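Local atomic coordinates of 2-c-methyl-d-erythritol 4-phosphate cytidylyltransferase (PDB entry 2VSH), a protein that catalyses the transfer of the cytidylyl group of CTP to D-ribitol 5-phosphate, giving the activated ribitol used for teichoic acid precursors. Residues V59-E63 with I78-G82; I93-I97 with C176-M180; H112-R116 with Q167-P171; H134-V140 with D207-G213; L182-L186 with I200-K206. All blocks are in the same frame, centred on the assembly; numbering follows the deposited sequence. Where two conformers were deposited one is given.

Interactions 1, 3 and 4 all reach the same seven-stranded mixed sheet, interactions 1 and 4 at the strands outermost within this chain and interaction 3 close to the middle of the chain. Interaction 1 is a thin apolar surface contact of a helix on a strand; interaction 4 is a ladder of backbone bonds joining two strands, with a polar cluster at one end. Interaction 3, wholly buried, is polar, and meets interaction 4 where Gln169 and Pro171 reach Thr139. Interactions 2 and 5 share helix 176-184: the first is buried and apolar, the second partly exposed, with a lysine-serine bond at its rim. Phe201 of interaction 5 also packs on Asp178 and Phe179 of interaction 2.

Interaction 1: V59-E63 with I78-G82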
# COMPACT_ATOMS: atom_id res chain seq x y z
N VAL A 59 23.12 -18.48 8.08
CA VAL A 59 22.63 -19.84 8.29
C VAL A 59 22.89 -20.35 9.71
O VAL A 59 21.96 -20.80 10.38
CB VAL A 59 23.15 -20.81 7.18
CG1 VAL A 59 22.91 -22.26 7.57
CG2 VAL A 59 22.46 -20.50 5.86
N SER A 60 24.13 -20.28 10.20
CA SER A 60 24.41 -20.81 11.54
C SER A 60 23.70 -19.99 12.63
O SER A 60 23.30 -20.53 13.66
CB SER A 60 25.91 -20.94 11.82
OG SER A 60 26.51 -19.68 12.01
N HIS A 61 23.52 -18.69 12.38
CA HIS A 61 22.77 -17.85 13.30
C HIS A 61 21.31 -18.31 13.38
O HIS A 61 20.77 -18.50 14.47
CB HIS A 61 22.85 -16.37 12.91
CG HIS A 61 22.02 -15.48 13.77
ND1 HIS A 61 22.38 -15.12 15.04
CD2 HIS A 61 20.80 -14.92 13.55
CE1 HIS A 61 21.44 -14.36 15.57
NE2 HIS A 61 20.47 -14.22 14.69
N ALA A 62 20.68 -18.50 12.22
CA ALA A 62 19.34 -19.08 12.16
C ALA A 62 19.24 -20.43 12.90
O ALA A 62 18.24 -20.69 13.54
CB ALA A 62 18.86 -19.21 10.72
N GLU A 63 20.27 -21.27 12.77
CA GLU A 63 20.33 -22.55 13.48
C GLU A 63 20.43 -22.38 15.00
O GLU A 63 19.80 -23.12 15.76
CB GLU A 63 21.45 -23.45 12.93
CG GLU A 63 21.22 -23.84 11.47
CD GLU A 63 22.33 -24.68 10.86
OE1 GLU A 63 23.53 -24.43 11.13
OE2 GLU A 63 21.98 -25.59 10.07
N ILE A 78 14.50 -27.26 8.59
CA ILE A 78 15.72 -27.31 7.80
C ILE A 78 16.09 -25.87 7.44
O ILE A 78 15.31 -25.18 6.79
CB ILE A 78 15.57 -28.19 6.50
CG1 ILE A 78 15.36 -29.66 6.87
CG2 ILE A 78 16.78 -28.04 5.59
CD1 ILE A 78 14.82 -30.55 5.71
N ILE A 79 17.25 -25.43 7.93
CA ILE A 79 17.84 -24.16 7.49
C ILE A 79 18.71 -24.41 6.26
O ILE A 79 19.58 -25.29 6.26
CB ILE A 79 18.69 -23.48 8.60
CG1 ILE A 79 17.91 -23.39 9.92
CG2 ILE A 79 19.16 -22.08 8.15
CD1 ILE A 79 16.63 -22.51 9.88
N THR A 80 18.49 -23.63 5.20
CA THR A 80 19.31 -23.75 3.98
C THR A 80 19.69 -22.38 3.42
O THR A 80 19.06 -21.37 3.76
CB THR A 80 18.64 -24.67 2.91
OG1 THR A 80 19.61 -25.06 1.93
CG2 THR A 80 17.44 -23.97 2.23
N LYS A 81 20.74 -22.35 2.62
CA LYS A 81 21.19 -21.12 1.99
C LYS A 81 20.19 -20.62 0.95
O LYS A 81 19.87 -21.34 0.00
CB LYS A 81 22.57 -21.31 1.35
CG LYS A 81 23.20 -20.03 0.85
CD LYS A 81 24.60 -20.28 0.32
CE LYS A 81 25.12 -19.05 -0.41
NZ LYS A 81 26.52 -19.20 -0.88
N GLY A 82 19.68 -19.41 1.16
CA GLY A 82 18.81 -18.75 0.19
C GLY A 82 19.62 -18.16 -0.97
O GLY A 82 20.82 -18.41 -1.10
O HOH W 1 18.82 -26.96 9.71
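Helix 59-69 is the crossover helix of the beta-alpha-beta unit made by strands 50-54 and 77-81, and its first turn meets the second of these strands through Ile79, which points at the helix and touches Val59, Ala62 and Glu63. The two short segments run nearly antiparallel, their axes 168° apart, as expected where a helix returns the chain to the start of a parallel strand. CG1 of Val59 lies 3.8 Å from CG2 of Ile79, the two side chains sliding past each other in opposite directions. The same CG2 lies 3.9 Å from CB of Ala62, which also nears the Ile79 tip, CD1. Further along the helix, Ile79 offers CG1 to the aliphatic part of Glu63, whose CG comes within 3.7 Å. Glu63 CG lies opposite its own carbonyl carbon (chi1 -64°), and the extended chain beyond it carries the carboxylate past the isoleucine. There a water receives a 2.8 Å bond from the backbone N of Ile79 and gives a weak one to Glu63 OE2. Val59 CG2, the second branch, faces the strand backbone near Thr80 O and Lys81 N. Ile79 also rests on Val52 and Ala62 on Val54 of strand 50-54, while the opposite side of strand 77-81 turns Thr80 toward Ala96 of helix 86-100. No direct hydrogen bond joins the two segments: methyl and methylene packing holds helix to strand, and the water ties the backbone N of Ile79 only loosely to the exposed carboxylate.

Interaction 2: I93-I97 with C176-M180; sequences IIEAI and CKDFM
Ile94 is the main side chain that helix 86-100 sets against helix 176-184, touching Cys176, Phe179 and Met180. Ile94 was modelled in two conformers, and the distances of the one described are less certain. Its CB lies 4.0 Å from SD of Met180. Of the two branches leaving CB, CG2 meets CG of Met180 at 3.6 Å and packs on its sulfur as well, with CB of Cys176 close by. CG1 runs beside Cys176 CB, and the tip, CD1, reaches furthest into the second helix: it lies 3.5 Å from CD1 of Phe179, approaching the ring obliquely, and 3.6 Å from the backbone O of Cys176. That oxygen accepts the helical bond from Met180 N; the methyl packs against this first helical turn. Met180 is bent at chi2 (-68°) and again at chi3, which folds its sulfur back against Ile94 and brings CE to within 4.1 Å of CG of Glu95 at the exposed rim. On the other flank Cys176 SG faces CD1 of Ile97 at 4.2 Å. Leu103 closes this side, packing on Ile94, Ile97 and Cys176, while Phe179 also touches Asn87 of the CTP site and lies against the rings of Phe174 and Tyr183. The short helical segments cross at -135° with axes 10.6 Å apart, without a hydrogen bond between them. Such apolar helix-on-helix packing belongs to the layer of helices covering one side of the central sheet in this nucleotidyltransferase fold of the GT-A clan.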
# COMPACT_ATOMS: atom_id res chain seq x y z
N ILE A 93 15.20 -23.61 -1.70
CA ILE A 93 14.30 -24.32 -0.78
C ILE A 93 13.83 -25.65 -1.37
O ILE A 93 13.88 -26.69 -0.70
CB ILE A 93 13.12 -23.39 -0.33
CG1 ILE A 93 13.63 -22.36 0.68
CG2 ILE A 93 11.95 -24.19 0.29
CD1 ILE A 93 12.71 -21.15 0.93
N ILE A 94 13.40 -25.61 -2.64
CA ILE A 94 12.89 -26.80 -3.30
C ILE A 94 14.01 -27.85 -3.43
O ILE A 94 13.77 -29.04 -3.24
CB ILE A 94 12.25 -26.45 -4.66
CG1 ILE A 94 10.95 -25.66 -4.44
CG2 ILE A 94 12.00 -27.71 -5.50
CD1 ILE A 94 10.37 -25.04 -5.70
N GLU A 95 15.23 -27.38 -3.72
CA GLU A 95 16.39 -28.26 -3.79
C GLU A 95 16.67 -28.96 -2.46
O GLU A 95 16.95 -30.17 -2.44
CB GLU A 95 17.63 -27.51 -4.31
CG GLU A 95 17.55 -27.20 -5.80
CD GLU A 95 18.71 -26.37 -6.32
OE1 GLU A 95 18.97 -26.45 -7.52
OE2 GLU A 95 19.36 -25.63 -5.54
N ALA A 96 16.59 -28.21 -1.36
CA ALA A 96 16.76 -28.75 -0.01
C ALA A 96 15.68 -29.79 0.32
O ALA A 96 15.96 -30.84 0.90
CB ALA A 96 16.75 -27.63 1.02
N ILE A 97 14.44 -29.48 -0.06
CA ILE A 97 13.33 -30.42 0.04
C ILE A 97 13.62 -31.72 -0.73
O ILE A 97 13.43 -32.83 -0.20
CB ILE A 97 12.03 -29.80 -0.49
CG1 ILE A 97 11.52 -28.71 0.46
CG2 ILE A 97 10.95 -30.88 -0.71
CD1 ILE A 97 10.37 -27.87 -0.10
N CYS A 176 6.14 -28.13 -6.10
CA CYS A 176 7.58 -27.85 -6.20
C CYS A 176 8.09 -28.05 -7.62
O CYS A 176 8.80 -27.20 -8.13
CB CYS A 176 8.35 -28.78 -5.27
SG CYS A 176 7.99 -28.57 -3.50
N LYS A 177 7.73 -29.19 -8.25
CA LYS A 177 8.15 -29.51 -9.62
C LYS A 177 7.66 -28.46 -10.60
O LYS A 177 8.42 -28.03 -11.49
CB LYS A 177 7.66 -30.91 -10.04
CG LYS A 177 8.26 -31.46 -11.34
CD LYS A 177 7.54 -32.74 -11.79
CE LYS A 177 8.10 -33.34 -13.11
NZ LYS A 177 7.99 -32.46 -14.32
N ASP A 178 6.40 -28.03 -10.43
CA ASP A 178 5.80 -27.01 -11.28
C ASP A 178 6.59 -25.71 -11.25
O ASP A 178 6.88 -25.14 -12.31
CB ASP A 178 4.35 -26.74 -10.90
CG ASP A 178 3.40 -27.80 -11.42
OD1 ASP A 178 3.87 -28.82 -11.98
OD2 ASP A 178 2.18 -27.60 -11.27
N PHE A 179 6.95 -25.24 -10.06
CA PHE A 179 7.78 -24.04 -9.96
C PHE A 179 9.13 -24.23 -10.65
O PHE A 179 9.58 -23.36 -11.38
CB PHE A 179 7.99 -23.60 -8.51
CG PHE A 179 8.92 -22.43 -8.37
CD1 PHE A 179 10.30 -22.64 -8.27
CD2 PHE A 179 8.43 -21.13 -8.35
CE1 PHE A 179 11.17 -21.56 -8.14
CE2 PHE A 179 9.29 -20.04 -8.22
CZ PHE A 179 10.67 -20.26 -8.12
N MET A 180 9.78 -25.37 -10.41
CA MET A 180 11.07 -25.64 -11.04
C MET A 180 11.02 -25.62 -12.55
O MET A 180 11.83 -24.96 -13.19
CB MET A 180 11.69 -26.96 -10.54
CG MET A 180 11.95 -26.96 -9.04
SD MET A 180 13.26 -25.82 -8.52
CE MET A 180 14.70 -26.88 -8.72

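Interaction 3: H112-R116 with Q167-P171; sequences HDSVR and QGQTP
Thr170 OG1 receives a nearly straight hydrogen bond of 3.0 Å (168° at the hydrogen) from the backbone N of Asp113 and lies 2.7 Å from ND1 of His112. A chi1 of 74° sets the hydroxyl between the backbone N and carbonyl carbon of Thr170, facing both groups, and leaves CG2 to pack 3.6 Å from OD2 of Asp113. The far end of the imidazole is held: His112 NE2 gives a 2.8 Å bond to Arg116 O, in the ring plane and onto a lone pair of the carbonyl. The edge of the ring also meets Pro171, which follows a cis peptide bond.

Arg116 stretches out from the type I turn 113-116. Its NE makes a salt bridge of 2.9 Å with OD2 of Asp113, met on the anti side of the carboxylate, while one face of the guanidinium covers CA of Gln169 and N of Thr170. That buried N has no hydrogen-bond partner. Arg116 NH2 gives a 3.0 Å bond to a water near Gln167 OE1 and Gly168 O, and NH1 bonds Asn217 O. Through OD1 the carboxylate of Asp113 makes a second salt bridge, to Arg86 of the CTP site, to which Ser114 in the same turn also belongs. Strand 108-113 thus meets strand 165-175 where the latter turns a corner at Thr170; strand 3-9 flanks the first, strand 136-142 the second, His112 packs on Thr37 of helix 33-42, and Gly168 makes backbone bonds to the second subunit.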
# COMPACT_ATOMS: atom_id res chain seq x y z
N HIS A 112 6.33 -18.45 2.11
CA HIS A 112 5.86 -17.38 2.97
C HIS A 112 7.03 -16.52 3.44
O HIS A 112 8.10 -17.04 3.77
CB HIS A 112 5.09 -17.97 4.19
CG HIS A 112 4.44 -16.93 5.05
ND1 HIS A 112 3.38 -16.17 4.63
CD2 HIS A 112 4.72 -16.53 6.32
CE1 HIS A 112 3.01 -15.35 5.61
NE2 HIS A 112 3.82 -15.54 6.63
N ASP A 113 6.82 -15.20 3.48
CA ASP A 113 7.84 -14.24 3.96
C ASP A 113 8.16 -14.47 5.43
O ASP A 113 7.24 -14.58 6.24
CB ASP A 113 7.30 -12.81 3.85
CG ASP A 113 7.10 -12.35 2.42
OD1 ASP A 113 7.83 -12.82 1.51
OD2 ASP A 113 6.22 -11.49 2.20
N SER A 114 9.44 -14.46 5.79
CA SER A 114 9.84 -14.56 7.20
C SER A 114 9.31 -13.42 8.05
O SER A 114 9.05 -13.61 9.24
CB SER A 114 11.36 -14.59 7.35
OG SER A 114 11.90 -13.39 6.87
N VAL A 115 9.16 -12.24 7.44
CA VAL A 115 8.72 -11.03 8.17
C VAL A 115 7.20 -10.82 8.17
O VAL A 115 6.70 -9.71 8.41
CB VAL A 115 9.42 -9.76 7.65
CG1 VAL A 115 10.90 -9.77 8.08
CG2 VAL A 115 9.24 -9.61 6.11
N ARG A 116 6.48 -11.90 7.91
CA ARG A 116 5.04 -11.92 8.06
C ARG A 116 4.64 -12.86 9.21
O ARG A 116 4.12 -13.95 8.96
CB ARG A 116 4.36 -12.33 6.76
CG ARG A 116 4.29 -11.22 5.71
CD ARG A 116 3.40 -11.64 4.55
NE ARG A 116 3.64 -10.81 3.37
CZ ARG A 116 2.93 -9.74 3.01
NH1 ARG A 116 1.91 -9.33 3.75
NH2 ARG A 116 3.25 -9.07 1.92
N GLN A 167 -4.29 -6.43 -2.87
CA GLN A 167 -2.94 -6.35 -2.33
C GLN A 167 -2.40 -7.77 -2.16
O GLN A 167 -3.03 -8.62 -1.50
CB GLN A 167 -2.91 -5.60 -0.99
CG GLN A 167 -1.58 -5.68 -0.26
CD GLN A 167 -1.69 -5.33 1.22
OE1 GLN A 167 -1.51 -6.19 2.09
NE2 GLN A 167 -1.99 -4.07 1.51
N GLY A 168 -1.26 -8.04 -2.79
CA GLY A 168 -0.63 -9.35 -2.74
C GLY A 168 0.07 -9.55 -1.43
O GLY A 168 0.81 -8.68 -0.98
N GLN A 169 -0.17 -10.70 -0.81
CA GLN A 169 0.51 -11.06 0.42
C GLN A 169 1.20 -12.39 0.19
O GLN A 169 1.38 -12.80 -0.95
CB GLN A 169 -0.48 -11.16 1.58
CG GLN A 169 -1.35 -9.92 1.80
CD GLN A 169 -2.24 -10.04 3.04
OE1 GLN A 169 -2.71 -11.13 3.39
NE2 GLN A 169 -2.45 -8.92 3.72
N THR A 170 1.61 -13.05 1.27
CA THR A 170 1.97 -14.46 1.22
C THR A 170 1.16 -15.17 2.31
O THR A 170 0.67 -14.50 3.22
CB THR A 170 3.50 -14.71 1.28
OG1 THR A 170 4.02 -14.51 2.60
CG2 THR A 170 4.27 -13.84 0.25
N PRO A 171 1.02 -16.52 2.25
CA PRO A 171 1.61 -17.52 1.34
C PRO A 171 1.35 -17.44 -0.17
O PRO A 171 0.38 -16.84 -0.64
CB PRO A 171 1.09 -18.86 1.89
CG PRO A 171 0.79 -18.61 3.30
CD PRO A 171 0.26 -17.17 3.33
O HOH W 2 1.11 -7.03 1.36

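Interaction 4: H134-V140 with D207-G213; sequences HDAVDTV and DVALAKG
His134 and Asp207 set their flat groups almost at right angles, ring and carboxylate planes 80° apart, with ND1 donating a 2.6 Å hydrogen bond to OD1. The oxygen lies in the ring plane at the imidazole edge, but the donor meets the carboxylate on its syn side, well out of its plane. A methyl lies over one face of the same ring: Ala209 CB stands 3.8 Å from the centroid of His134 in a CH-pi contact. Asp135 approaches Asp207 from across, their carboxylates 83° apart, and its OD2 accepts a 2.7 Å bond from the backbone N of Asp207 through the anti lone pair. Asp207 O takes the N-H groups of both Asp135 and Ala136.

From there a parallel beta ladder pairs strand 136-142 with strand 208-212, the last strand of the mixed sheet within this chain. Asp138 N bonds Ala209 O at 3.0 Å, and Ala211 N, Val140 N and Gly213 N carry the alternating bonds onward, Gly213 N meeting Val140 O at 2.7 Å. On one face Val137 CG1 presses on Ala211 CB at 3.5 Å, a tight pair beneath Asn127 and Leu130 of helix 121-133. On the other, Ala136 CB meets Val208 CG1 at 4.0 Å, with Phe201 against both residues. Val140 CG2, crossing Leu210, comes within 4.1 Å of its CD2. Thr139 OG1 bonds Pro171 O on the next strand, and the outer edge of 208-212 is continued by backbone bonds from Val208 and Leu210 to the second subunit.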
# COMPACT_ATOMS: atom_id res chain seq x y z
N HIS A 134 -5.88 -26.26 -8.08
CA HIS A 134 -5.35 -25.19 -8.91
C HIS A 134 -3.86 -25.34 -9.13
O HIS A 134 -3.21 -26.17 -8.50
CB HIS A 134 -5.74 -23.83 -8.34
CG HIS A 134 -7.21 -23.68 -8.10
ND1 HIS A 134 -8.13 -23.51 -9.12
CD2 HIS A 134 -7.94 -23.73 -6.95
CE1 HIS A 134 -9.35 -23.42 -8.61
NE2 HIS A 134 -9.26 -23.54 -7.30
N ASP A 135 -3.31 -24.56 -10.06
CA ASP A 135 -1.87 -24.63 -10.35
C ASP A 135 -1.08 -23.97 -9.23
O ASP A 135 -0.02 -24.49 -8.81
CB ASP A 135 -1.56 -24.00 -11.70
CG ASP A 135 -2.15 -24.79 -12.85
OD1 ASP A 135 -2.00 -26.02 -12.84
OD2 ASP A 135 -2.76 -24.19 -13.74
N ALA A 136 -1.60 -22.86 -8.73
CA ALA A 136 -0.96 -22.15 -7.63
C ALA A 136 -1.98 -21.35 -6.83
O ALA A 136 -3.15 -21.26 -7.22
CB ALA A 136 0.16 -21.24 -8.16
N VAL A 137 -1.55 -20.79 -5.70
CA VAL A 137 -2.42 -19.99 -4.84
C VAL A 137 -1.66 -18.75 -4.42
O VAL A 137 -0.49 -18.83 -4.08
CB VAL A 137 -2.83 -20.78 -3.55
CG1 VAL A 137 -3.90 -20.00 -2.75
CG2 VAL A 137 -3.34 -22.16 -3.89
N ASP A 138 -2.32 -17.61 -4.46
CA ASP A 138 -1.72 -16.37 -4.01
C ASP A 138 -2.63 -15.84 -2.93
O ASP A 138 -3.84 -15.71 -3.14
CB ASP A 138 -1.68 -15.39 -5.18
CG ASP A 138 -0.70 -14.26 -4.98
OD1 ASP A 138 -0.05 -14.19 -3.92
OD2 ASP A 138 -0.57 -13.43 -5.92
N THR A 139 -2.06 -15.52 -1.77
CA THR A 139 -2.83 -14.95 -0.68
C THR A 139 -2.93 -13.45 -0.85
O THR A 139 -1.91 -12.73 -0.89
CB THR A 139 -2.25 -15.31 0.70
OG1 THR A 139 -1.97 -16.70 0.75
CG2 THR A 139 -3.25 -15.01 1.78
N VAL A 140 -4.17 -12.97 -0.94
CA VAL A 140 -4.42 -11.56 -1.20
C VAL A 140 -5.52 -10.99 -0.30
O VAL A 140 -6.31 -11.74 0.29
CB VAL A 140 -4.82 -11.32 -2.68
CG1 VAL A 140 -3.77 -11.90 -3.64
CG2 VAL A 140 -6.21 -11.92 -2.98
N ASP A 207 -3.44 -21.55 -13.77
CA ASP A 207 -4.58 -21.24 -12.92
C ASP A 207 -4.14 -20.93 -11.48
O ASP A 207 -3.81 -21.84 -10.71
CB ASP A 207 -5.58 -22.41 -12.95
CG ASP A 207 -6.79 -22.20 -12.03
OD1 ASP A 207 -7.35 -23.21 -11.56
OD2 ASP A 207 -7.18 -21.04 -11.78
N VAL A 208 -4.11 -19.64 -11.13
CA VAL A 208 -3.70 -19.20 -9.81
C VAL A 208 -4.92 -18.69 -9.03
O VAL A 208 -5.44 -17.60 -9.30
CB VAL A 208 -2.59 -18.11 -9.85
CG1 VAL A 208 -2.01 -17.87 -8.46
CG2 VAL A 208 -1.46 -18.47 -10.83
N ALA A 209 -5.37 -19.50 -8.07
CA ALA A 209 -6.52 -19.18 -7.23
C ALA A 209 -6.16 -18.12 -6.20
O ALA A 209 -5.00 -18.00 -5.80
CB ALA A 209 -6.99 -20.44 -6.50
N LEU A 210 -7.17 -17.34 -5.79
CA LEU A 210 -6.99 -16.36 -4.73
C LEU A 210 -7.30 -17.01 -3.38
O LEU A 210 -8.34 -17.63 -3.22
CB LEU A 210 -7.90 -15.14 -4.96
CG LEU A 210 -7.75 -14.40 -6.30
CD1 LEU A 210 -8.70 -13.20 -6.39
CD2 LEU A 210 -6.31 -13.96 -6.54
N ALA A 211 -6.39 -16.86 -2.41
CA ALA A 211 -6.70 -17.21 -1.01
C ALA A 211 -6.87 -15.92 -0.23
O ALA A 211 -6.23 -14.91 -0.52
CB ALA A 211 -5.59 -18.08 -0.40
N LYS A 212 -7.74 -15.96 0.77
CA LYS A 212 -8.07 -14.80 1.58
C LYS A 212 -6.95 -14.56 2.57
O LYS A 212 -6.66 -15.42 3.41
CB LYS A 212 -9.43 -15.03 2.27
CG LYS A 212 -9.85 -14.00 3.32
CD LYS A 212 -11.24 -14.35 3.90
CE LYS A 212 -11.37 -14.02 5.40
NZ LYS A 212 -11.09 -12.59 5.71
N GLY A 213 -6.31 -13.41 2.43
CA GLY A 213 -5.31 -12.95 3.39
C GLY A 213 -5.99 -12.29 4.56
O GLY A 213 -7.15 -12.56 4.86

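Interaction 5: L182-L186 with I200-K206; sequences LYGSL and IFVIKGK
With CG opposite its carbonyl carbon (chi1 -67°) and an extended chi2 of -177°, Leu182 reaches across to Phe201 and Lys204, while Lys204, bent at chi2 (-66°), swings its amine back toward Ser185. CD1 of Leu182 lies over one face of the Phe201 ring, 3.9 Å from its centroid and offset toward the rim, a CH-pi contact. The other methyl, CD2, packs 3.8 Å from CG of Lys204 and also nears the chain of Lys206. Closer to the backbone, Leu182 CB meets CG2 of Ile200 at 3.8 Å. The tip of Ile200, CD1, touches both CD1 of Leu186 and the edge of the Tyr183 ring, 3.9 Å from Tyr183 CD1. At the exposed rim Lys204 NZ donates a 3.1 Å bond to Ser185 OG, which in turn donates a 2.7 Å bond to Leu182 O. That carbonyl also accepts from Ser185 N, from the same face of its plane, so Ser185 holds Leu182 O with both its hydroxyl and its backbone N. Helix 197-203 ends in a Schellman motif: Lys206 N reaches Phe201 O, Gly205 N reaches Val202 O, and Gly205 takes the positive phi. Helices 176-184 and 197-203 thus meet at their C-terminal ends, with Leu194 from the connection packed on Leu186 and Ile200. Tyr183 borders helix 86-100, and Val202 packs on Val208 of strand 208-212.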
# COMPACT_ATOMS: atom_id res chain seq x y z
N LEU A 182 8.76 -24.19 -14.63
CA LEU A 182 8.43 -22.88 -15.18
C LEU A 182 9.55 -21.87 -14.99
O LEU A 182 9.88 -21.12 -15.91
CB LEU A 182 7.15 -22.34 -14.55
CG LEU A 182 5.86 -23.08 -14.85
CD1 LEU A 182 4.75 -22.32 -14.19
CD2 LEU A 182 5.64 -23.22 -16.37
N TYR A 183 10.12 -21.83 -13.79
CA TYR A 183 11.23 -20.94 -13.48
C TYR A 183 12.44 -21.27 -14.33
O TYR A 183 13.14 -20.36 -14.78
CB TYR A 183 11.58 -21.06 -12.00
CG TYR A 183 12.72 -20.18 -11.52
CD1 TYR A 183 12.57 -18.80 -11.44
CD2 TYR A 183 13.93 -20.74 -11.14
CE1 TYR A 183 13.61 -18.00 -10.99
CE2 TYR A 183 14.98 -19.94 -10.69
CZ TYR A 183 14.81 -18.58 -10.62
OH TYR A 183 15.85 -17.79 -10.17
N GLY A 184 12.67 -22.57 -14.55
CA GLY A 184 13.78 -23.05 -15.34
C GLY A 184 13.72 -22.63 -16.80
O GLY A 184 14.73 -22.62 -17.47
N SER A 185 12.51 -22.30 -17.27
CA SER A 185 12.29 -21.94 -18.67
C SER A 185 12.55 -20.45 -18.95
O SER A 185 12.35 -19.99 -20.08
CB SER A 185 10.86 -22.30 -19.09
OG SER A 185 9.95 -21.33 -18.60
N LEU A 186 12.99 -19.71 -17.93
CA LEU A 186 13.14 -18.26 -18.05
C LEU A 186 14.58 -17.86 -18.29
O LEU A 186 15.49 -18.45 -17.73
CB LEU A 186 12.61 -17.55 -16.79
CG LEU A 186 11.13 -17.74 -16.41
CD1 LEU A 186 10.81 -17.10 -15.07
CD2 LEU A 186 10.19 -17.22 -17.51
N ILE A 200 4.97 -15.80 -12.47
CA ILE A 200 5.54 -16.78 -13.39
C ILE A 200 4.45 -17.77 -13.81
O ILE A 200 4.36 -18.09 -14.98
CB ILE A 200 6.73 -17.54 -12.77
CG1 ILE A 200 7.86 -16.56 -12.42
CG2 ILE A 200 7.24 -18.65 -13.69
CD1 ILE A 200 8.97 -17.22 -11.60
N PHE A 201 3.64 -18.23 -12.86
CA PHE A 201 2.51 -19.11 -13.18
C PHE A 201 1.48 -18.37 -14.04
O PHE A 201 1.00 -18.91 -15.04
CB PHE A 201 1.85 -19.68 -11.89
CG PHE A 201 2.66 -20.79 -11.22
CD1 PHE A 201 3.77 -20.48 -10.42
CD2 PHE A 201 2.29 -22.12 -11.36
CE1 PHE A 201 4.53 -21.50 -9.79
CE2 PHE A 201 3.03 -23.16 -10.74
CZ PHE A 201 4.16 -22.84 -9.95
N VAL A 202 1.15 -17.13 -13.67
CA VAL A 202 0.15 -16.33 -14.40
C VAL A 202 0.53 -16.11 -15.88
O VAL A 202 -0.28 -16.36 -16.79
CB VAL A 202 -0.16 -14.99 -13.65
CG1 VAL A 202 -0.94 -14.03 -14.50
CG2 VAL A 202 -0.92 -15.28 -12.36
N ILE A 203 1.77 -15.70 -16.11
CA ILE A 203 2.25 -15.40 -17.46
C ILE A 203 2.41 -16.64 -18.34
O ILE A 203 2.37 -16.56 -19.57
CB ILE A 203 3.54 -14.51 -17.46
CG1 ILE A 203 3.71 -13.81 -18.81
CG2 ILE A 203 4.80 -15.32 -17.07
CD1 ILE A 203 4.70 -12.67 -18.78
N LYS A 204 2.60 -17.79 -17.69
CA LYS A 204 2.63 -19.08 -18.39
C LYS A 204 1.25 -19.68 -18.60
O LYS A 204 1.13 -20.84 -18.98
CB LYS A 204 3.53 -20.07 -17.64
CG LYS A 204 5.01 -19.69 -17.63
CD LYS A 204 5.62 -19.74 -19.03
CE LYS A 204 7.12 -19.51 -18.99
NZ LYS A 204 7.77 -19.97 -20.26
N GLY A 205 0.21 -18.87 -18.37
CA GLY A 205 -1.16 -19.28 -18.65
C GLY A 205 -1.74 -20.27 -17.65
O GLY A 205 -2.67 -21.01 -17.99
N LYS A 206 -1.21 -20.27 -16.43
CA LYS A 206 -1.66 -21.22 -15.40
C LYS A 206 -2.79 -20.66 -14.52
O LYS A 206 -3.07 -19.45 -14.54
CB LYS A 206 -0.48 -21.68 -14.52
CG LYS A 206 0.75 -22.21 -15.28
CD LYS A 206 0.44 -23.48 -16.07
CE LYS A 206 1.67 -24.01 -16.81
NZ LYS A 206 1.35 -25.27 -17.56